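Local coordinates for YPM (Yersinia pseudotuberculosis, PDB 1PM4), which acts as a superantigenic mitogen, a bacterial toxin that stimulates T cells, at residues G61-N66 with L72-Y77; L82-K87 with T103-K108. All blocks are in the same frame, centred on the assembly; numbering follows the deposited sequence.

Contact 1 (G61-N66 with L72-Y77); sequences GEIKRN and LKYEDY
Leu72 opens strand 72-78, outermost within the chain in one sheet of the jelly-roll sandwich, and packs against Lys64 and Asn66 of strand 59-67, which is outermost within the chain in the facing sheet. Leu72 CG lies 3.4 Å from Asn66 OD1, while Leu72 CD2 is 3.6 Å from Lys64 CG; Leu72 and Lys64 lie alongside, running opposite ways. At Lys73 it is the backbone that serves the contact. Lys64 bends at chi3 (92°), which turns its ammonium group to the Lys73 carbonyl: Lys64 NZ donates to Lys73 O at 2.7 Å, with a C=O...N angle of 170°. Water 1 ties the same two residues together, accepting from Lys64 NZ and from Lys73 N. The strands run nearly antiparallel, at 161°, but their axes come no closer than 7.8 Å, so side chains rather than backbone pairing join the two sheets here. Tyr74 turns its ring to Ile63, whose side chain lies roughly perpendicular to it: Ile63 CG2 touches Tyr74 CD1 at 3.4 Å, and Ile63 CD1 sits over the ring centre in a CH-pi contact, 3.8 Å from the centroid. Glu75 reaches instead to a salt bridge with Lys87 of the second subunit. The reciprocal contact, with the third subunit, involves Glu62, which Arg65 grips side-on through NE and NH2 and whose OE1 also accepts from Glu75 N of that subunit.

Contact 2 (L82-K87 with T103-K108); sequences LSWIWK and TVHDDK
Trp84 meets His105 and the backbone of Thr103 between the sheets of the jelly roll, where strand 84-90 of one sheet faces the end of strand 96-103 of the other and the loop that follows it. With CG between the backbone N and the carbonyl carbon (chi1 57°), the indole projects across the interior, in contact with Leu51 of its own sheet and Leu34 of the facing one. The far corner of its six-membered ring, Trp84 CH2, comes to 3.3 Å from His105 ND1. The two rings meet rim to rim with planes at 62°, neither lying over the other's face, and the imidazole nitrogen sits in the plane of the indole. Next along the same edge, Trp84 CZ2 is 3.9 Å from Thr103 O.

Two residues on, Trp86 lies on the same side of its strand as Trp84, and Trp84 CD1 lies 3.4 Å above its ring plane, offset toward the rim. Both indole N-H groups converge on one spot, filled by water 2, which takes a bond from each and donates to Thr103 O at the end of strand 96-103. That three-way bridge joins the two strands, one from each sheet: water 2 is 3.0 Å from Trp84 NE1, 2.9 Å from Trp86 NE1 and 2.7 Å from Thr103 O.

Overall arrangement
Contacts 1 and 2 both hold the two four-stranded sheets of the jelly roll face to face; the centres of the two contacts are about 12 Å apart. They lie in series along the chain, and strands 72-78 and 84-90 are consecutive but lie in different sheets. The interior joins them directly: Leu72 CD2 packs on Trp86 CZ3 at 3.7 Å, and Leu51 of strand 47-54 touches Ile63, Leu72, Trp84 and Trp86 alike. That shared neighbour follows from the strand order, since strand 59-67 of contact 1 and strand 84-90 of contact 2 belong to one sheet, on either side of strand 47-54.

Contact 1 (G61-N66 with L72-Y77)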
loop_
_atom_site.group_PDB
_atom_site.type_symbol
_atom_site.label_atom_id
_atom_site.label_comp_id
_atom_site.label_asym_id
_atom_site.label_seq_id
_atom_site.Cartn_x
_atom_site.Cartn_y
_atom_site.Cartn_z
ATOM N N GLY A 61 0.290 7.235 9.196
ATOM C CA GLY A 61 -0.398 6.187 8.479
ATOM C C GLY A 61 0.528 5.140 7.891
ATOM O O GLY A 61 1.553 5.457 7.231
ATOM N N GLU A 62 0.130 3.885 7.991
ATOM C CA GLU A 62 0.924 2.817 7.382
ATOM C C GLU A 62 1.012 2.953 5.847
ATOM O O GLU A 62 0.040 3.216 5.191
ATOM C CB GLU A 62 0.326 1.484 7.780
ATOM C CG GLU A 62 0.853 0.310 6.994
ATOM C CD GLU A 62 0.379 -1.004 7.592
ATOM O OE1 GLU A 62 -0.239 -1.010 8.680
ATOM O OE2 GLU A 62 0.669 -2.033 6.976
ATOM N N ILE A 63 2.193 2.818 5.296
ATOM C CA ILE A 63 2.402 2.620 3.869
ATOM C C ILE A 63 2.367 1.184 3.485
ATOM O O ILE A 63 1.649 0.794 2.543
ATOM C CB ILE A 63 3.817 3.190 3.430
ATOM C CG1 ILE A 63 3.884 4.663 3.749
ATOM C CG2 ILE A 63 4.060 2.879 1.939
ATOM C CD1 ILE A 63 5.136 5.362 3.324
ATOM N N LYS A 64 3.179 0.355 4.146
ATOM C CA LYS A 64 3.217 -1.058 3.870
ATOM C C LYS A 64 3.935 -1.741 5.021
ATOM O O LYS A 64 4.470 -1.067 5.855
ATOM C CB LYS A 64 3.997 -1.410 2.596
ATOM C CG LYS A 64 5.373 -0.876 2.572
ATOM C CD LYS A 64 6.115 -1.378 1.268
ATOM C CE LYS A 64 6.050 -0.498 0.067
ATOM N NZ LYS A 64 6.504 -1.454 -1.141
ATOM N N ARG A 65 3.925 -3.057 4.984
ATOM C CA ARG A 65 4.538 -3.902 5.997
ATOM C C ARG A 65 5.124 -5.177 5.455
ATOM O O ARG A 65 4.758 -5.672 4.388
ATOM C CB ARG A 65 3.548 -4.269 7.124
ATOM C CG ARG A 65 2.450 -5.222 6.692
ATOM C CD ARG A 65 1.515 -5.671 7.784
ATOM N NE ARG A 65 0.843 -4.543 8.413
ATOM C CZ ARG A 65 0.278 -4.593 9.601
ATOM N NH1 ARG A 65 0.242 -5.736 10.267
ATOM N NH2 ARG A 65 -0.357 -3.519 10.111
ATOM N N ASN A 66 6.040 -5.767 6.203
ATOM C CA ASN A 66 6.651 -7.018 5.755
ATOM C C ASN A 66 7.003 -7.849 6.950
ATOM O O ASN A 66 7.180 -7.322 8.089
ATOM C CB ASN A 66 7.915 -6.724 4.912
ATOM C CG ASN A 66 7.625 -6.269 3.501
ATOM O OD1 ASN A 66 7.550 -5.040 3.208
ATOM N ND2 ASN A 66 7.520 -7.257 2.578
ATOM N N LEU A 72 11.578 -4.083 2.691
ATOM C CA LEU A 72 10.539 -3.137 2.429
ATOM C C LEU A 72 11.199 -2.030 1.634
ATOM O O LEU A 72 12.176 -1.431 2.110
ATOM C CB LEU A 72 10.059 -2.582 3.732
ATOM C CG LEU A 72 8.746 -1.880 3.858
ATOM C CD1 LEU A 72 8.221 -2.103 5.308
ATOM C CD2 LEU A 72 8.852 -0.400 3.465
ATOM N N LYS A 73 10.678 -1.770 0.452
ATOM C CA LYS A 73 11.156 -0.665 -0.395
ATOM C C LYS A 73 9.995 0.204 -0.760
ATOM O O LYS A 73 8.898 -0.322 -1.021
ATOM C CB LYS A 73 11.757 -1.199 -1.680
ATOM C CG LYS A 73 12.888 -2.137 -1.492
ATOM C CD LYS A 73 13.661 -2.329 -2.766
ATOM C CE LYS A 73 14.609 -3.490 -2.648
ATOM N NZ LYS A 73 15.325 -3.753 -3.878
ATOM N N TYR A 74 10.245 1.514 -0.811
ATOM C CA TYR A 74 9.209 2.507 -1.112
ATOM C C TYR A 74 9.814 3.782 -1.700
ATOM O O TYR A 74 10.706 4.354 -1.138
ATOM C CB TYR A 74 8.432 2.845 0.168
ATOM C CG TYR A 74 7.504 4.026 0.048
ATOM C CD1 TYR A 74 6.250 3.903 -0.473
ATOM C CD2 TYR A 74 7.944 5.261 0.437
ATOM C CE1 TYR A 74 5.447 5.040 -0.608
ATOM C CE2 TYR A 74 7.160 6.377 0.321
ATOM C CZ TYR A 74 5.938 6.266 -0.205
ATOM O OH TYR A 74 5.200 7.457 -0.247
ATOM N N GLU A 75 9.306 4.245 -2.837
ATOM C CA GLU A 75 9.847 5.405 -3.495
ATOM C C GLU A 75 8.963 6.559 -3.265
ATOM O O GLU A 75 7.793 6.462 -3.533
ATOM C CB GLU A 75 9.905 5.236 -5.047
ATOM C CG GLU A 75 10.647 4.065 -5.532
ATOM C CD GLU A 75 11.074 4.136 -6.975
ATOM O OE1 GLU A 75 10.735 5.051 -7.685
ATOM O OE2 GLU A 75 11.706 3.198 -7.310
ATOM N N ASP A 76 9.570 7.673 -2.873
ATOM C CA ASP A 76 8.943 8.941 -2.594
ATOM C C ASP A 76 9.721 10.025 -3.328
ATOM O O ASP A 76 10.941 10.069 -3.191
ATOM C CB ASP A 76 9.115 9.184 -1.072
ATOM C CG ASP A 76 8.262 10.256 -0.578
ATOM O OD1 ASP A 76 8.567 11.414 -0.914
ATOM O OD2 ASP A 76 7.249 10.022 0.122
ATOM N N TYR A 77 9.035 10.908 -4.065
ATOM C CA TYR A 77 9.692 12.033 -4.762
ATOM C C TYR A 77 9.021 13.353 -4.408
ATOM O O TYR A 77 9.006 14.314 -5.198
ATOM C CB TYR A 77 9.649 11.822 -6.272
ATOM C CG TYR A 77 10.355 10.561 -6.614
ATOM C CD1 TYR A 77 11.714 10.514 -6.552
ATOM C CD2 TYR A 77 9.659 9.387 -6.858
ATOM C CE1 TYR A 77 12.403 9.367 -6.781
ATOM C CE2 TYR A 77 10.332 8.234 -7.115
ATOM C CZ TYR A 77 11.709 8.230 -7.078
ATOM O OH TYR A 77 12.443 7.098 -7.291
HETATM O O HOH W 1 8.763 -3.722 -0.547
#

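Contact 2 (L82-K87 with T103-K108)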
loop_
_atom_site.group_PDB
_atom_site.type_symbol
_atom_site.label_atom_id
_atom_site.label_comp_id
_atom_site.label_asym_id
_atom_site.label_seq_id
_atom_site.Cartn_x
_atom_site.Cartn_y
_atom_site.Cartn_z
ATOM N N LEU A 82 9.408 14.817 4.533
ATOM C CA LEU A 82 8.561 14.195 5.512
ATOM C C LEU A 82 9.318 13.100 6.207
ATOM O O LEU A 82 10.236 12.485 5.651
ATOM C CB LEU A 82 7.311 13.623 4.861
ATOM C CG LEU A 82 6.197 14.630 4.524
ATOM C CD1 LEU A 82 5.026 13.830 3.984
ATOM C CD2 LEU A 82 5.780 15.438 5.745
ATOM N N SER A 83 8.916 12.865 7.438
ATOM C CA SER A 83 9.596 11.883 8.240
ATOM C C SER A 83 8.856 10.588 8.115
ATOM O O SER A 83 7.697 10.492 7.666
ATOM C CB SER A 83 9.782 12.347 9.696
ATOM O OG SER A 83 8.549 12.596 10.286
ATOM N N TRP A 84 9.548 9.542 8.515
ATOM C CA TRP A 84 8.961 8.217 8.436
ATOM C C TRP A 84 9.292 7.541 9.734
ATOM O O TRP A 84 10.250 7.929 10.409
ATOM C CB TRP A 84 9.547 7.457 7.243
ATOM C CG TRP A 84 10.978 7.299 7.191
ATOM C CD1 TRP A 84 11.702 6.345 7.793
ATOM C CD2 TRP A 84 11.920 8.096 6.414
ATOM N NE1 TRP A 84 13.025 6.477 7.474
ATOM C CE2 TRP A 84 13.199 7.547 6.630
ATOM C CE3 TRP A 84 11.788 9.197 5.554
ATOM C CZ2 TRP A 84 14.390 8.080 6.045
ATOM C CZ3 TRP A 84 12.953 9.740 4.950
ATOM C CH2 TRP A 84 14.236 9.171 5.200
ATOM N N ILE A 85 8.522 6.519 10.056
ATOM C CA ILE A 85 8.801 5.607 11.167
ATOM C C ILE A 85 8.766 4.171 10.720
ATOM O O ILE A 85 7.848 3.698 9.986
ATOM C CB ILE A 85 7.789 5.822 12.268
ATOM C CG1 ILE A 85 8.102 7.125 12.973
ATOM C CG2 ILE A 85 7.757 4.641 13.343
ATOM C CD1 ILE A 85 6.942 7.489 13.870
ATOM N N TRP A 86 9.783 3.451 11.158
ATOM C CA TRP A 86 9.824 2.018 11.113
ATOM C C TRP A 86 9.302 1.477 12.463
ATOM O O TRP A 86 9.910 1.728 13.489
ATOM C CB TRP A 86 11.268 1.556 10.963
ATOM C CG TRP A 86 11.930 2.135 9.756
ATOM C CD1 TRP A 86 13.001 2.985 9.788
ATOM C CD2 TRP A 86 11.718 1.796 8.375
ATOM N NE1 TRP A 86 13.357 3.324 8.515
ATOM C CE2 TRP A 86 12.638 2.599 7.613
ATOM C CE3 TRP A 86 10.821 1.010 7.690
ATOM C CZ2 TRP A 86 12.684 2.587 6.263
ATOM C CZ3 TRP A 86 10.849 1.027 6.277
ATOM C CH2 TRP A 86 11.811 1.796 5.583
ATOM N N LYS A 87 8.176 0.783 12.444
ATOM C CA LYS A 87 7.682 0.137 13.638
ATOM C C LYS A 87 7.967 -1.360 13.602
ATOM O O LYS A 87 7.584 -2.036 12.650
ATOM C CB LYS A 87 6.173 0.346 13.724
ATOM C CG LYS A 87 5.515 -0.340 14.845
ATOM C CD LYS A 87 4.072 0.153 15.078
ATOM C CE LYS A 87 3.461 -0.524 16.206
ATOM N NZ LYS A 87 1.930 -0.267 16.370
ATOM N N THR A 103 17.645 2.800 5.336
ATOM C CA THR A 103 18.048 4.068 4.755
ATOM C C THR A 103 18.029 5.146 5.806
ATOM O O THR A 103 17.077 5.250 6.523
ATOM C CB THR A 103 17.042 4.485 3.678
ATOM O OG1 THR A 103 17.003 3.510 2.676
ATOM C CG2 THR A 103 17.578 5.738 2.953
ATOM N N VAL A 104 19.123 5.870 5.957
ATOM C CA VAL A 104 19.101 7.053 6.789
ATOM C C VAL A 104 19.531 8.264 5.995
ATOM O O VAL A 104 20.245 8.171 5.012
ATOM C CB VAL A 104 19.959 6.935 8.034
ATOM C CG1 VAL A 104 19.432 5.821 8.918
ATOM C CG2 VAL A 104 21.389 6.668 7.703
ATOM N N HIS A 105 19.106 9.420 6.465
ATOM C CA HIS A 105 19.511 10.618 5.767
ATOM C C HIS A 105 20.688 11.281 6.421
ATOM O O HIS A 105 21.549 11.811 5.736
ATOM C CB HIS A 105 18.340 11.558 5.548
ATOM C CG HIS A 105 17.843 11.506 4.144
ATOM N ND1 HIS A 105 16.883 10.604 3.748
ATOM C CD2 HIS A 105 18.234 12.158 3.025
ATOM C CE1 HIS A 105 16.668 10.727 2.456
ATOM N NE2 HIS A 105 17.478 11.663 1.989
ATOM N N ASP A 106 20.766 11.248 7.742
ATOM C CA ASP A 106 21.971 11.797 8.363
ATOM C C ASP A 106 22.965 10.647 8.585
ATOM O O ASP A 106 23.348 9.944 7.621
ATOM C CB ASP A 106 21.631 12.629 9.630
ATOM C CG ASP A 106 21.666 14.163 9.379
ATOM O OD1 ASP A 106 22.353 14.635 8.442
ATOM O OD2 ASP A 106 21.019 14.967 10.090
ATOM N N ASP A 107 23.463 10.536 9.803
ATOM C CA ASP A 107 23.978 9.313 10.333
ATOM C C ASP A 107 23.042 8.882 11.467
ATOM O O ASP A 107 22.332 9.709 12.081
ATOM C CB ASP A 107 25.351 9.551 10.918
ATOM C CG ASP A 107 26.321 10.044 9.890
ATOM O OD1 ASP A 107 26.131 11.183 9.389
ATOM O OD2 ASP A 107 27.254 9.325 9.496
ATOM N N LYS A 108 23.102 7.606 11.785
ATOM C CA LYS A 108 22.295 7.108 12.863
ATOM C C LYS A 108 22.621 7.867 14.178
ATOM O O LYS A 108 23.764 8.210 14.474
ATOM C CB LYS A 108 22.412 5.574 12.902
ATOM C CG LYS A 108 22.660 4.955 14.200
ATOM C CD LYS A 108 22.935 3.490 13.981
ATOM C CE LYS A 108 22.857 2.713 15.235
ATOM N NZ LYS A 108 23.827 1.579 15.230
HETATM O O HOH W 2 15.483 5.299 8.694
#